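Local atomic coordinates of beta-N-acetylglucosaminidase Nag2 (Vibrio harveyi, PDB entry 6EZR), a protein that probably hydrolyses terminal non-reducing N-acetyl-D-hexosamine residues in N-acetyl-beta-D-hexosaminides, as a member of glycoside hydrolase family 20. Residues 19-24 with 82-87; 50-55 with 64-69; 182-187 with 631-636; 540-545 with 592-597. All coordinates share one frame; numbering follows the deposited sequence. Where two conformers were deposited one is given.

The four contacts form two touching pairs. Interactions 1 and 2, with centres 12 Å apart, share the N-terminal eight-stranded sheet; 50-55 and 64-69 both fall in the chain between 24 and 82, and the amides of E82 and S84 on the outer strand probably donate to S53 OG and S51 OG. Interactions 3 and 4, with centres 22 Å apart, meet where N636 N approaches D593 OD2; in the sequence, both segments of interaction 4 fall between 187 and 631. Interaction 3 joins the domain 2 helix 172-186 to the C-terminal helix 616-632; interaction 4 packs a barrel loop on helix 589-596 near the sugar site. About 47 Å separates the centres of interactions 1 and 3.

Interaction 1: 19-24 with 82-87; sequences NCRFGL and EFSIGS
Backbone bonds pair C20 with I85 and F22 with F83, the hydrogen-bonded pairs of an antiparallel edge in the N-terminal mixed sheet. F22 N gives a bond to F83 O at 2.8 Å, while the return bond from F83 N to F22 O is longer, 3.2 Å. At the other pair C20 N reaches I85 O at 3.0 Å and I85 N answers to C20 O. The non-hydrogen-bonded pairs R21-S84 and G23-E82 alternate with these.

Charge and water occupy the face bearing R21, S84 and E82. The arginine chain bends at chi3 (64°), which turns NH1 back to E82 OE2, 2.6 Å away; this is a salt bridge whose hydrogen bond is weak, with guanidinium and carboxylate planes 70° apart. E82 OE1 has a second partner in Y80 OH. Farther along, one water links N19 OD1 to S84 OG, 2.8 Å from each.

The reverse face is apolar. The rings of F22 and F83 lie near parallel, at 26°, but with centroids 5.3 Å from each other they are offset so far that little of one covers the other. Their closest atoms are F22 CD2 and F83 CE2, 3.7 Å apart, and F22 CB adds a CH-pi contact over one face of F83. I85 CG1 meets the in-plane edge of the F22 ring at CE2, 3.7 Å away, and also packs on C20 CB.

Strand 19-28 runs between strand 6-16 and strand 78-85, the latter outermost in the sheet, with F22 packing on L10 and V12 of strand 6-16 and meeting the ring of F90.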
loop_
_atom_site.group_PDB
_atom_site.type_symbol
_atom_site.label_atom_id
_atom_site.label_comp_id
_atom_site.label_asym_id
_atom_site.label_seq_id
_atom_site.Cartn_x
_atom_site.Cartn_y
_atom_site.Cartn_z
ATOM N N ASN A 19 -1.045 11.001 27.090
ATOM C CA ASN A 19 -2.084 12.038 26.992
ATOM C C ASN A 19 -1.556 13.345 26.398
ATOM O O ASN A 19 -0.542 13.864 26.874
ATOM C CB ASN A 19 -2.675 12.334 28.360
ATOM C CG ASN A 19 -3.869 13.263 28.288
ATOM O OD1 ASN A 19 -3.736 14.477 28.437
ATOM N ND2 ASN A 19 -5.040 12.699 28.050
ATOM N N CYS A 20 -2.239 13.854 25.365
ATOM C CA CYS A 20 -1.976 15.187 24.811
ATOM C C CYS A 20 -3.219 16.050 24.881
ATOM O O CYS A 20 -4.300 15.590 24.518
ATOM C CB CYS A 20 -1.534 15.108 23.351
ATOM S SG CYS A 20 0.146 14.498 23.140
ATOM N N ARG A 21 -3.046 17.304 25.305
ATOM C CA ARG A 21 -4.142 18.275 25.358
ATOM C C ARG A 21 -3.857 19.411 24.380
ATOM O O ARG A 21 -2.728 19.919 24.318
ATOM C CB ARG A 21 -4.331 18.819 26.778
ATOM C CG ARG A 21 -5.617 19.607 26.980
ATOM C CD ARG A 21 -5.884 19.867 28.455
ATOM N NE ARG A 21 -4.843 20.710 29.038
ATOM C CZ ARG A 21 -4.942 22.009 29.302
ATOM N NH1 ARG A 21 -6.047 22.688 29.077
ATOM N NH2 ARG A 21 -3.908 22.637 29.820
ATOM N N PHE A 22 -4.884 19.784 23.618
ATOM C CA PHE A 22 -4.792 20.822 22.606
ATOM C C PHE A 22 -5.787 21.950 22.848
ATOM O O PHE A 22 -6.880 21.726 23.377
ATOM C CB PHE A 22 -5.063 20.256 21.212
ATOM C CG PHE A 22 -4.146 19.132 20.814
ATOM C CD1 PHE A 22 -2.953 19.385 20.149
ATOM C CD2 PHE A 22 -4.487 17.818 21.093
ATOM C CE1 PHE A 22 -2.114 18.337 19.775
ATOM C CE2 PHE A 22 -3.660 16.772 20.720
ATOM C CZ PHE A 22 -2.473 17.029 20.059
ATOM N N GLY A 23 -5.382 23.158 22.450
ATOM C CA GLY A 23 -6.271 24.296 22.350
ATOM C C GLY A 23 -6.619 24.453 20.893
ATOM O O GLY A 23 -5.748 24.365 20.033
ATOM N N LEU A 24 -7.899 24.652 20.617
ATOM C CA LEU A 24 -8.395 24.910 19.270
ATOM C C LEU A 24 -9.039 26.280 19.288
ATOM O O LEU A 24 -10.023 26.470 20.007
ATOM C CB LEU A 24 -9.441 23.855 18.876
ATOM C CG LEU A 24 -10.147 23.972 17.517
ATOM C CD1 LEU A 24 -10.665 22.613 17.071
ATOM C CD2 LEU A 24 -11.302 24.976 17.530
ATOM N N GLU A 82 -10.967 23.166 23.993
ATOM C CA GLU A 82 -9.929 22.193 24.323
ATOM C C GLU A 82 -10.412 20.769 24.135
ATOM O O GLU A 82 -11.591 20.467 24.319
ATOM C CB GLU A 82 -9.463 22.364 25.750
ATOM C CG GLU A 82 -8.607 23.598 25.928
ATOM C CD GLU A 82 -8.234 23.858 27.365
ATOM O OE1 GLU A 82 -7.660 24.937 27.632
ATOM O OE2 GLU A 82 -8.487 22.978 28.221
ATOM N N PHE A 83 -9.484 19.902 23.751
ATOM C CA PHE A 83 -9.718 18.463 23.704
ATOM C C PHE A 83 -8.398 17.743 23.934
ATOM O O PHE A 83 -7.313 18.348 23.893
ATOM C CB PHE A 83 -10.360 18.039 22.373
ATOM C CG PHE A 83 -9.459 18.193 21.180
ATOM C CD1 PHE A 83 -9.407 19.400 20.477
ATOM C CD2 PHE A 83 -8.661 17.134 20.754
ATOM C CE1 PHE A 83 -8.571 19.547 19.372
ATOM C CE2 PHE A 83 -7.820 17.278 19.660
ATOM C CZ PHE A 83 -7.772 18.488 18.969
ATOM N N SER A 84 -8.513 16.446 24.171
ATOM C CA SER A 84 -7.373 15.587 24.427
ATOM C C SER A 84 -7.455 14.302 23.613
ATOM O O SER A 84 -8.540 13.874 23.188
ATOM C CB SER A 84 -7.285 15.249 25.918
ATOM O OG SER A 84 -6.909 16.378 26.687
ATOM N N ILE A 85 -6.280 13.711 23.414
ATOM C CA ILE A 85 -6.107 12.421 22.745
ATOM C C ILE A 85 -5.216 11.542 23.614
ATOM O O ILE A 85 -4.410 12.038 24.408
ATOM C CB ILE A 85 -5.472 12.562 21.340
ATOM C CG1 ILE A 85 -4.060 13.139 21.417
ATOM C CG2 ILE A 85 -6.330 13.454 20.467
ATOM C CD1 ILE A 85 -3.266 13.082 20.124
ATOM N N GLY A 86 -5.356 10.237 23.445
ATOM C CA GLY A 86 -4.542 9.278 24.165
ATOM C C GLY A 86 -3.335 8.978 23.320
ATOM O O GLY A 86 -3.323 8.007 22.568
ATOM N N SER A 87 -2.329 9.837 23.394
ATOM C CA SER A 87 -1.092 9.589 22.663
ATOM C C SER A 87 0.099 10.351 23.215
ATOM O O SER A 87 -0.026 11.318 23.990
ATOM C CB SER A 87 -1.266 9.884 21.157
ATOM O OG SER A 87 -0.580 11.055 20.727
HETATM O O HOH W 1 -6.011 15.944 29.291
#

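Interaction 2: 50-55 with 64-69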
loop_
_atom_site.group_PDB
_atom_site.type_symbol
_atom_site.label_atom_id
_atom_site.label_comp_id
_atom_site.label_asym_id
_atom_site.label_seq_id
_atom_site.Cartn_x
_atom_site.Cartn_y
_atom_site.Cartn_z
ATOM N N ASP A 50 -14.888 12.495 26.710
ATOM C CA ASP A 50 -14.835 13.141 28.028
ATOM C C ASP A 50 -14.012 14.436 28.081
ATOM O O ASP A 50 -14.113 15.211 29.038
ATOM C CB ASP A 50 -14.277 12.149 29.071
ATOM C CG ASP A 50 -13.028 11.400 28.582
ATOM O OD1 ASP A 50 -13.106 10.727 27.525
ATOM O OD2 ASP A 50 -11.980 11.469 29.263
ATOM N N SER A 51 -13.172 14.655 27.062
ATOM C CA SER A 51 -12.202 15.759 27.056
ATOM C C SER A 51 -12.648 17.090 26.450
ATOM O O SER A 51 -12.008 18.108 26.708
ATOM C CB SER A 51 -10.932 15.299 26.346
ATOM O OG SER A 51 -11.135 15.173 24.946
ATOM N N VAL A 52 -13.723 17.082 25.661
ATOM C CA VAL A 52 -14.134 18.242 24.869
ATOM C C VAL A 52 -14.800 19.293 25.765
ATOM O O VAL A 52 -15.878 19.058 26.318
ATOM C CB VAL A 52 -15.060 17.827 23.706
ATOM C CG1 VAL A 52 -15.530 19.034 22.898
ATOM C CG2 VAL A 52 -14.350 16.837 22.785
ATOM N N SER A 53 -14.168 20.465 25.858
ATOM C CA SER A 53 -14.435 21.426 26.925
ATOM C C SER A 53 -15.540 22.453 26.662
ATOM O O SER A 53 -16.119 22.963 27.614
ATOM C CB SER A 53 -13.135 22.150 27.294
ATOM O OG SER A 53 -12.761 23.099 26.301
ATOM N N ASN A 54 -15.825 22.765 25.396
ATOM C CA ASN A 54 -16.779 23.826 25.053
ATOM C C ASN A 54 -17.469 23.604 23.708
ATOM O O ASN A 54 -17.352 24.412 22.789
ATOM C CB ASN A 54 -16.086 25.204 25.084
ATOM C CG ASN A 54 -17.070 26.367 24.997
ATOM O OD1 ASN A 54 -18.233 26.253 25.399
ATOM N ND2 ASN A 54 -16.612 27.492 24.463
ATOM N N GLY A 55 -18.216 22.517 23.618
ATOM C CA GLY A 55 -18.966 22.179 22.410
ATOM C C GLY A 55 -19.194 20.686 22.337
ATOM O O GLY A 55 -18.656 19.929 23.147
ATOM N N CYS A 64 -14.471 14.710 11.779
ATOM C CA CYS A 64 -14.844 15.319 13.049
ATOM C C CYS A 64 -15.761 16.518 12.821
ATOM O O CYS A 64 -15.551 17.297 11.895
ATOM C CB CYS A 64 -13.597 15.756 13.819
ATOM S SG CYS A 64 -12.405 14.439 14.175
ATOM N N THR A 65 -16.769 16.650 13.680
ATOM C CA THR A 65 -17.747 17.740 13.627
ATOM C C THR A 65 -17.849 18.313 15.035
ATOM O O THR A 65 -18.068 17.571 15.976
ATOM C CB THR A 65 -19.130 17.241 13.140
ATOM O OG1 THR A 65 -19.015 16.723 11.805
ATOM C CG2 THR A 65 -20.164 18.363 13.128
ATOM N N LEU A 66 -17.679 19.625 15.166
ATOM C CA LEU A 66 -17.719 20.298 16.454
ATOM C C LEU A 66 -18.849 21.317 16.448
ATOM O O LEU A 66 -18.761 22.349 15.795
ATOM C CB LEU A 66 -16.379 20.972 16.747
ATOM C CG LEU A 66 -16.180 21.630 18.116
ATOM C CD1 LEU A 66 -16.431 20.666 19.266
ATOM C CD2 LEU A 66 -14.764 22.185 18.199
ATOM N N LYS A 67 -19.919 20.996 17.165
ATOM C CA LYS A 67 -21.069 21.875 17.288
ATOM C C LYS A 67 -20.869 22.793 18.507
ATOM O O LYS A 67 -20.740 22.303 19.636
ATOM C CB LYS A 67 -22.352 21.048 17.412
ATOM C CG LYS A 67 -23.571 21.713 16.798
ATOM C CD LYS A 67 -24.818 20.857 16.972
ATOM C CE LYS A 67 -26.080 21.594 16.546
ATOM N NZ LYS A 67 -26.501 22.632 17.530
ATOM N N PRO A 68 -20.813 24.125 18.283
ATOM C CA PRO A 68 -20.584 25.072 19.377
ATOM C C PRO A 68 -21.819 25.307 20.239
ATOM O O PRO A 68 -22.943 25.165 19.762
ATOM C CB PRO A 68 -20.210 26.359 18.643
ATOM C CG PRO A 68 -20.975 26.275 17.376
ATOM C CD PRO A 68 -20.953 24.825 16.991
ATOM N N GLU A 69 -21.590 25.690 21.492
ATOM C CA GLU A 69 -22.673 25.910 22.459
ATOM C C GLU A 69 -23.500 27.140 22.085
ATOM O O GLU A 69 -24.730 27.076 22.010
ATOM C CB GLU A 69 -22.115 26.069 23.881
ATOM C CG GLU A 69 -21.178 24.939 24.312
ATOM C CD GLU A 69 -21.100 24.726 25.817
ATOM O OE1 GLU A 69 -21.551 25.604 26.588
ATOM O OE2 GLU A 69 -20.575 23.668 26.231
#
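N54, whose side-chain OD1 lies 3.3 Å from E69 CD, is gripped at two other polar atoms by strand 78-85: its backbone O accepts a hydrogen bond from Y79 OH, and its ND2 makes a weak one to Y80 O. The contact sits at the open end of the beta hairpin formed by strands 56-60 and 63-67, where the incoming loop 50-55 lies against the departing residues 67-69 by packing alone; no hydrogen bond joins the two segments.

With CG anti to the backbone N (chi1 -169°), the N54 amide is carried to E69, the amide and carboxylate planes turned 66° apart. OD1 and both carboxylate oxygens are acceptors, 3.6 Å from one another, so this is a van der Waals approach. Next to it, G55 presses its backbone to the hairpin, its CA 3.3 Å from K67 O. Its phi of 154° gives a conformation in which a CB would be forced against N54 O and K67 O, so the position requires glycine.

On the apolar side the V52 and L66 side chains pass one another head to tail, and L66 CD1 touches both V52 CG1 and G55 C, 4.1 Å from each.

Interaction 3: 182-187 with 631-636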
loop_
_atom_site.group_PDB
_atom_site.type_symbol
_atom_site.label_atom_id
_atom_site.label_comp_id
_atom_site.label_asym_id
_atom_site.label_seq_id
_atom_site.Cartn_x
_atom_site.Cartn_y
_atom_site.Cartn_z
ATOM N N LEU A 182 13.008 0.716 -23.527
ATOM C CA LEU A 182 14.040 1.481 -24.228
ATOM C C LEU A 182 13.412 2.569 -25.088
ATOM O O LEU A 182 13.974 3.654 -25.225
ATOM C CB LEU A 182 14.915 0.567 -25.077
ATOM C CG LEU A 182 15.850 -0.353 -24.289
ATOM C CD1 LEU A 182 16.365 -1.471 -25.181
ATOM C CD2 LEU A 182 17.011 0.429 -23.691
ATOM N N GLN A 183 12.235 2.286 -25.640
ATOM C CA GLN A 183 11.473 3.291 -26.382
ATOM C C GLN A 183 10.937 4.375 -25.439
ATOM O O GLN A 183 11.206 5.559 -25.637
ATOM C CB GLN A 183 10.321 2.635 -27.158
ATOM C CG GLN A 183 9.694 3.522 -28.233
ATOM C CD GLN A 183 10.634 3.808 -29.399
ATOM O OE1 GLN A 183 11.404 2.941 -29.814
ATOM N NE2 GLN A 183 10.571 5.026 -29.935
ATOM N N ARG A 184 10.191 3.952 -24.417
ATOM C CA ARG A 184 9.570 4.868 -23.440
ATOM C C ARG A 184 10.551 5.792 -22.711
ATOM O O ARG A 184 10.303 6.994 -22.596
ATOM C CB ARG A 184 8.783 4.070 -22.398
ATOM C CG ARG A 184 7.844 4.909 -21.544
ATOM C CD ARG A 184 7.091 4.045 -20.544
ATOM N NE ARG A 184 7.968 3.408 -19.556
ATOM C CZ ARG A 184 8.526 4.007 -18.498
ATOM N NH1 ARG A 184 8.337 5.301 -18.248
ATOM N NH2 ARG A 184 9.295 3.301 -17.672
ATOM N N ILE A 185 11.647 5.219 -22.220
ATOM C CA ILE A 185 12.619 5.952 -21.398
ATOM C C ILE A 185 13.587 6.748 -22.274
ATOM O O ILE A 185 13.668 7.972 -22.168
ATOM C CB ILE A 185 13.404 4.993 -20.459
ATOM C CG1 ILE A 185 12.437 4.284 -19.496
ATOM C CG2 ILE A 185 14.465 5.745 -19.651
ATOM C CD1 ILE A 185 13.025 3.078 -18.797
ATOM N N HIS A 186 14.308 6.036 -23.139
ATOM C CA HIS A 186 15.441 6.586 -23.899
ATOM C C HIS A 186 15.152 7.011 -25.343
ATOM O O HIS A 186 15.993 7.669 -25.953
ATOM C CB HIS A 186 16.583 5.569 -23.911
ATOM C CG HIS A 186 17.136 5.274 -22.554
ATOM N ND1 HIS A 186 16.882 4.093 -21.892
ATOM C CD2 HIS A 186 17.931 6.003 -21.737
ATOM C CE1 HIS A 186 17.500 4.104 -20.725
ATOM N NE2 HIS A 186 18.141 5.253 -20.604
ATOM N N GLN A 187 13.982 6.641 -25.873
ATOM C CA GLN A 187 13.628 6.851 -27.297
ATOM C C GLN A 187 14.576 6.075 -28.245
ATOM O O GLN A 187 14.842 6.488 -29.378
ATOM C CB GLN A 187 13.540 8.354 -27.652
ATOM C CG GLN A 187 12.425 9.112 -26.930
ATOM C CD GLN A 187 12.754 9.474 -25.479
ATOM O OE1 GLN A 187 13.852 9.949 -25.179
ATOM N NE2 GLN A 187 11.795 9.256 -24.571
ATOM N N ASP A 631 15.018 10.075 -12.780
ATOM C CA ASP A 631 14.765 11.436 -13.274
ATOM C C ASP A 631 14.277 11.446 -14.714
ATOM O O ASP A 631 13.335 12.170 -15.034
ATOM C CB ASP A 631 16.023 12.306 -13.187
ATOM C CG ASP A 631 16.453 12.573 -11.766
ATOM O OD1 ASP A 631 15.626 13.071 -10.974
ATOM O OD2 ASP A 631 17.632 12.301 -11.446
ATOM N N LEU A 632 14.912 10.657 -15.581
ATOM C CA LEU A 632 14.457 10.506 -16.969
ATOM C C LEU A 632 12.971 10.097 -17.046
ATOM O O LEU A 632 12.257 10.524 -17.955
ATOM C CB LEU A 632 15.331 9.496 -17.723
ATOM C CG LEU A 632 16.781 9.911 -18.029
ATOM C CD1 LEU A 632 17.598 8.705 -18.464
ATOM C CD2 LEU A 632 16.870 11.008 -19.083
ATOM N N GLN A 633 12.516 9.301 -16.077
ATOM C CA GLN A 633 11.110 8.890 -15.974
ATOM C C GLN A 633 10.215 9.826 -15.140
ATOM O O GLN A 633 9.033 9.560 -14.974
ATOM C CB GLN A 633 11.036 7.486 -15.375
ATOM C CG GLN A 633 11.876 6.443 -16.088
ATOM C CD GLN A 633 11.949 5.148 -15.314
ATOM O OE1 GLN A 633 11.066 4.301 -15.420
ATOM N NE2 GLN A 633 13.012 4.981 -14.536
ATOM N N GLY A 634 10.775 10.907 -14.610
ATOM C CA GLY A 634 10.027 11.870 -13.800
ATOM C C GLY A 634 9.430 11.314 -12.518
ATOM O O GLY A 634 8.317 11.683 -12.145
ATOM N N VAL A 635 10.169 10.430 -11.849
ATOM C CA VAL A 635 9.740 9.854 -10.568
ATOM C C VAL A 635 10.144 10.801 -9.444
ATOM O O VAL A 635 11.330 11.077 -9.269
ATOM C CB VAL A 635 10.371 8.465 -10.321
ATOM C CG1 VAL A 635 9.918 7.875 -8.982
ATOM C CG2 VAL A 635 10.036 7.515 -11.468
ATOM N N ASN A 636 9.158 11.276 -8.679
ATOM C CA ASN A 636 9.376 12.194 -7.545
ATOM C C ASN A 636 9.878 11.473 -6.281
ATOM O O ASN A 636 9.203 11.460 -5.247
ATOM C CB ASN A 636 8.078 12.956 -7.243
ATOM C CG ASN A 636 8.260 14.072 -6.218
ATOM O OD1 ASN A 636 9.262 14.794 -6.234
ATOM N ND2 ASN A 636 7.285 14.215 -5.314
HETATM O O HOH W 2 8.377 5.192 -15.112
#
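I185 lies across Q633, CG1 resting 4.1 Å from Q633 CG and CD1 close to the glutamine amide. The contact joins two helix ends. Helix 172-186, in the family's domain 2, finishes in a wider pi-type turn, and helix 616-632 finishes in a Schellman motif whose turn G634 closes at positive phi. It is a worked case of two chain regions, hundreds of residues apart in sequence, meeting through the side chains of their last turns.

Polar contacts centre on Q633 OE1. R184 NH2 donates to it at 3.0 Å, fairly straight at 162°, and the oxygen lies at the edge of the guanidinium, in its plane. The donor is tilted 24° from the plane of the amide carbonyl, and the two side chains cross at about a right angle. A water donates a second bond to the same OE1 at 2.8 Å and takes a weak one from R184 NH1, so arginine, water and glutamine are joined in a small ring. The arginine is further held by a salt bridge from NH2 to E181 OE1, and Q633 NE2 is tied to L629 O in the last turn of the helix that precedes it; both amide ends are therefore used, which should fix the flip of the group. R184 and Q633 also pack on H291 of helix 279-291.

I185 lends its other branch too, CG2 sitting over the centre of the H186 ring, 3.6 Å above its plane, and 4.3 Å from L632 CB. The L632 side chain crosses that of H186 at about a right angle, its CD1 4.1 Å from H186 NE2.

Interaction 4: 540-545 with 592-597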
loop_
_atom_site.group_PDB
_atom_site.type_symbol
_atom_site.label_atom_id
_atom_site.label_comp_id
_atom_site.label_asym_id
_atom_site.label_seq_id
_atom_site.Cartn_x
_atom_site.Cartn_y
_atom_site.Cartn_z
ATOM N N GLU A 540 8.558 18.515 9.046
ATOM C CA GLU A 540 7.943 18.799 7.734
ATOM C C GLU A 540 7.770 17.562 6.838
ATOM O O GLU A 540 7.103 17.631 5.803
ATOM C CB GLU A 540 8.764 19.845 6.972
ATOM C CG GLU A 540 8.803 21.222 7.637
ATOM C CD GLU A 540 9.929 21.418 8.650
ATOM O OE1 GLU A 540 9.946 22.495 9.289
ATOM O OE2 GLU A 540 10.794 20.522 8.816
ATOM N N GLU A 541 8.380 16.448 7.226
ATOM C CA GLU A 541 8.423 15.257 6.392
ATOM C C GLU A 541 7.016 14.638 6.317
ATOM O O GLU A 541 6.361 14.495 7.351
ATOM C CB GLU A 541 9.446 14.284 6.981
ATOM C CG GLU A 541 9.914 13.193 6.044
ATOM C CD GLU A 541 10.825 13.672 4.927
ATOM O OE1 GLU A 541 11.799 14.407 5.188
ATOM O OE2 GLU A 541 10.583 13.275 3.773
ATOM N N PRO A 542 6.518 14.332 5.095
ATOM C CA PRO A 542 5.192 13.701 5.013
ATOM C C PRO A 542 5.202 12.235 5.445
ATOM O O PRO A 542 6.172 11.521 5.203
ATOM C CB PRO A 542 4.829 13.826 3.530
ATOM C CG PRO A 542 6.136 13.967 2.821
ATOM C CD PRO A 542 7.025 14.713 3.762
ATOM N N GLY A 543 4.134 11.817 6.113
ATOM C CA GLY A 543 3.921 10.415 6.446
ATOM C C GLY A 543 3.327 10.210 7.820
ATOM O O GLY A 543 2.968 11.155 8.504
ATOM N N VAL A 544 3.234 8.948 8.212
ATOM C CA VAL A 544 2.789 8.568 9.546
ATOM C C VAL A 544 3.990 7.991 10.288
ATOM O O VAL A 544 5.007 7.657 9.656
ATOM C CB VAL A 544 1.575 7.604 9.489
ATOM C CG1 VAL A 544 0.458 8.246 8.687
ATOM C CG2 VAL A 544 1.932 6.252 8.887
ATOM N N ASP A 545 3.890 7.907 11.618
ATOM C CA ASP A 545 5.000 7.396 12.444
ATOM C C ASP A 545 4.659 6.358 13.516
ATOM O O ASP A 545 5.529 6.005 14.316
ATOM C CB ASP A 545 5.818 8.558 13.052
ATOM C CG ASP A 545 5.052 9.365 14.104
ATOM O OD1 ASP A 545 3.821 9.185 14.275
ATOM O OD2 ASP A 545 5.713 10.204 14.760
ATOM N N MET A 592 2.879 9.861 -3.646
ATOM C CA MET A 592 3.094 8.413 -3.689
ATOM C C MET A 592 4.521 8.071 -4.136
ATOM O O MET A 592 5.165 7.242 -3.508
ATOM C CB MET A 592 2.062 7.736 -4.596
ATOM C CG MET A 592 2.264 6.230 -4.756
ATOM S SD MET A 592 1.028 5.402 -5.768
ATOM C CE MET A 592 -0.458 5.748 -4.857
ATOM N N ASP A 593 5.009 8.702 -5.205
ATOM C CA ASP A 593 6.405 8.498 -5.656
ATOM C C ASP A 593 7.377 8.779 -4.532
ATOM O O ASP A 593 8.346 8.050 -4.343
ATOM C CB ASP A 593 6.775 9.446 -6.788
ATOM C CG ASP A 593 6.241 9.019 -8.126
ATOM O OD1 ASP A 593 5.517 8.003 -8.214
ATOM O OD2 ASP A 593 6.562 9.730 -9.106
ATOM N N TYR A 594 7.098 9.856 -3.803
ATOM C CA TYR A 594 7.919 10.310 -2.686
ATOM C C TYR A 594 8.040 9.295 -1.550
ATOM O O TYR A 594 9.137 9.069 -1.026
ATOM C CB TYR A 594 7.354 11.624 -2.155
ATOM C CG TYR A 594 8.267 12.322 -1.198
ATOM C CD1 TYR A 594 9.309 13.124 -1.663
ATOM C CD2 TYR A 594 8.101 12.178 0.179
ATOM C CE1 TYR A 594 10.156 13.774 -0.779
ATOM C CE2 TYR A 594 8.939 12.816 1.068
ATOM C CZ TYR A 594 9.964 13.614 0.585
ATOM O OH TYR A 594 10.797 14.255 1.456
ATOM N N MET A 595 6.922 8.693 -1.167
ATOM C CA MET A 595 6.940 7.696 -0.101
ATOM C C MET A 595 7.574 6.374 -0.572
ATOM O O MET A 595 8.356 5.782 0.166
ATOM C CB MET A 595 5.537 7.473 0.459
ATOM C CG MET A 595 4.849 8.722 1.014
ATOM S SD MET A 595 5.819 9.723 2.160
ATOM C CE MET A 595 5.921 8.655 3.581
ATOM N N ILE A 596 7.248 5.927 -1.789
ATOM C CA ILE A 596 7.747 4.638 -2.329
ATOM C C ILE A 596 9.258 4.663 -2.630
ATOM O O ILE A 596 9.956 3.703 -2.323
ATOM C CB ILE A 596 6.974 4.186 -3.607
ATOM C CG1 ILE A 596 5.495 3.942 -3.304
ATOM C CG2 ILE A 596 7.537 2.885 -4.175
ATOM C CD1 ILE A 596 4.655 3.716 -4.547
ATOM N N PHE A 597 9.745 5.752 -3.224
ATOM C CA PHE A 597 11.143 5.856 -3.703
ATOM C C PHE A 597 11.928 6.842 -2.849
ATOM O O PHE A 597 11.435 7.952 -2.606
ATOM C CB PHE A 597 11.175 6.308 -5.167
ATOM C CG PHE A 597 10.480 5.358 -6.081
ATOM C CD1 PHE A 597 11.154 4.258 -6.588
ATOM C CD2 PHE A 597 9.138 5.523 -6.395
ATOM C CE1 PHE A 597 10.507 3.351 -7.416
ATOM C CE2 PHE A 597 8.485 4.619 -7.227
ATOM C CZ PHE A 597 9.173 3.525 -7.733
#
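The catalytic TIM barrel of this family 20 enzyme carries loop 540-545 between its strands 521-523 and 574-581, and this loop meets helix 589-596 through E541, P542 and G543 on one side and Y594 and M595 on the other. Y594 OH donates to E541 OE2 at a short 2.5 Å, meeting the oxygen on its syn side and 24° out of the carboxylate plane. Carboxylate and phenol are almost coplanar, 9° apart, with OE2 at the ring edge. A bend at chi2 (72°) in the glutamate delivers the group there. R638 NE forms a salt bridge to the same OE2, so that oxygen serves two donors, an arrangement that would tend to keep the acid ionised.

Packing flanks the bond. P542 crosses the tyrosine at about a right angle, its CG 3.5 Å from Y594 CE2. M595, folded twice along its chain, turns its methyl back to the loop: CE is 3.3 Å from P542 O and 3.9 Å from G543 CA, and SD lies in plane at the edge of the Y594 ring.

The N-acetyl-D-glucosamine site is close by: the M595 side chain is about 5 Å from that of D532, a residue seen to bind this sugar, and V544 shares backbone bonds with D532. M595 and I596 pack on L581 of barrel strand 574-581, while I596 and F597 lean on L285 and L288 of helix 279-291.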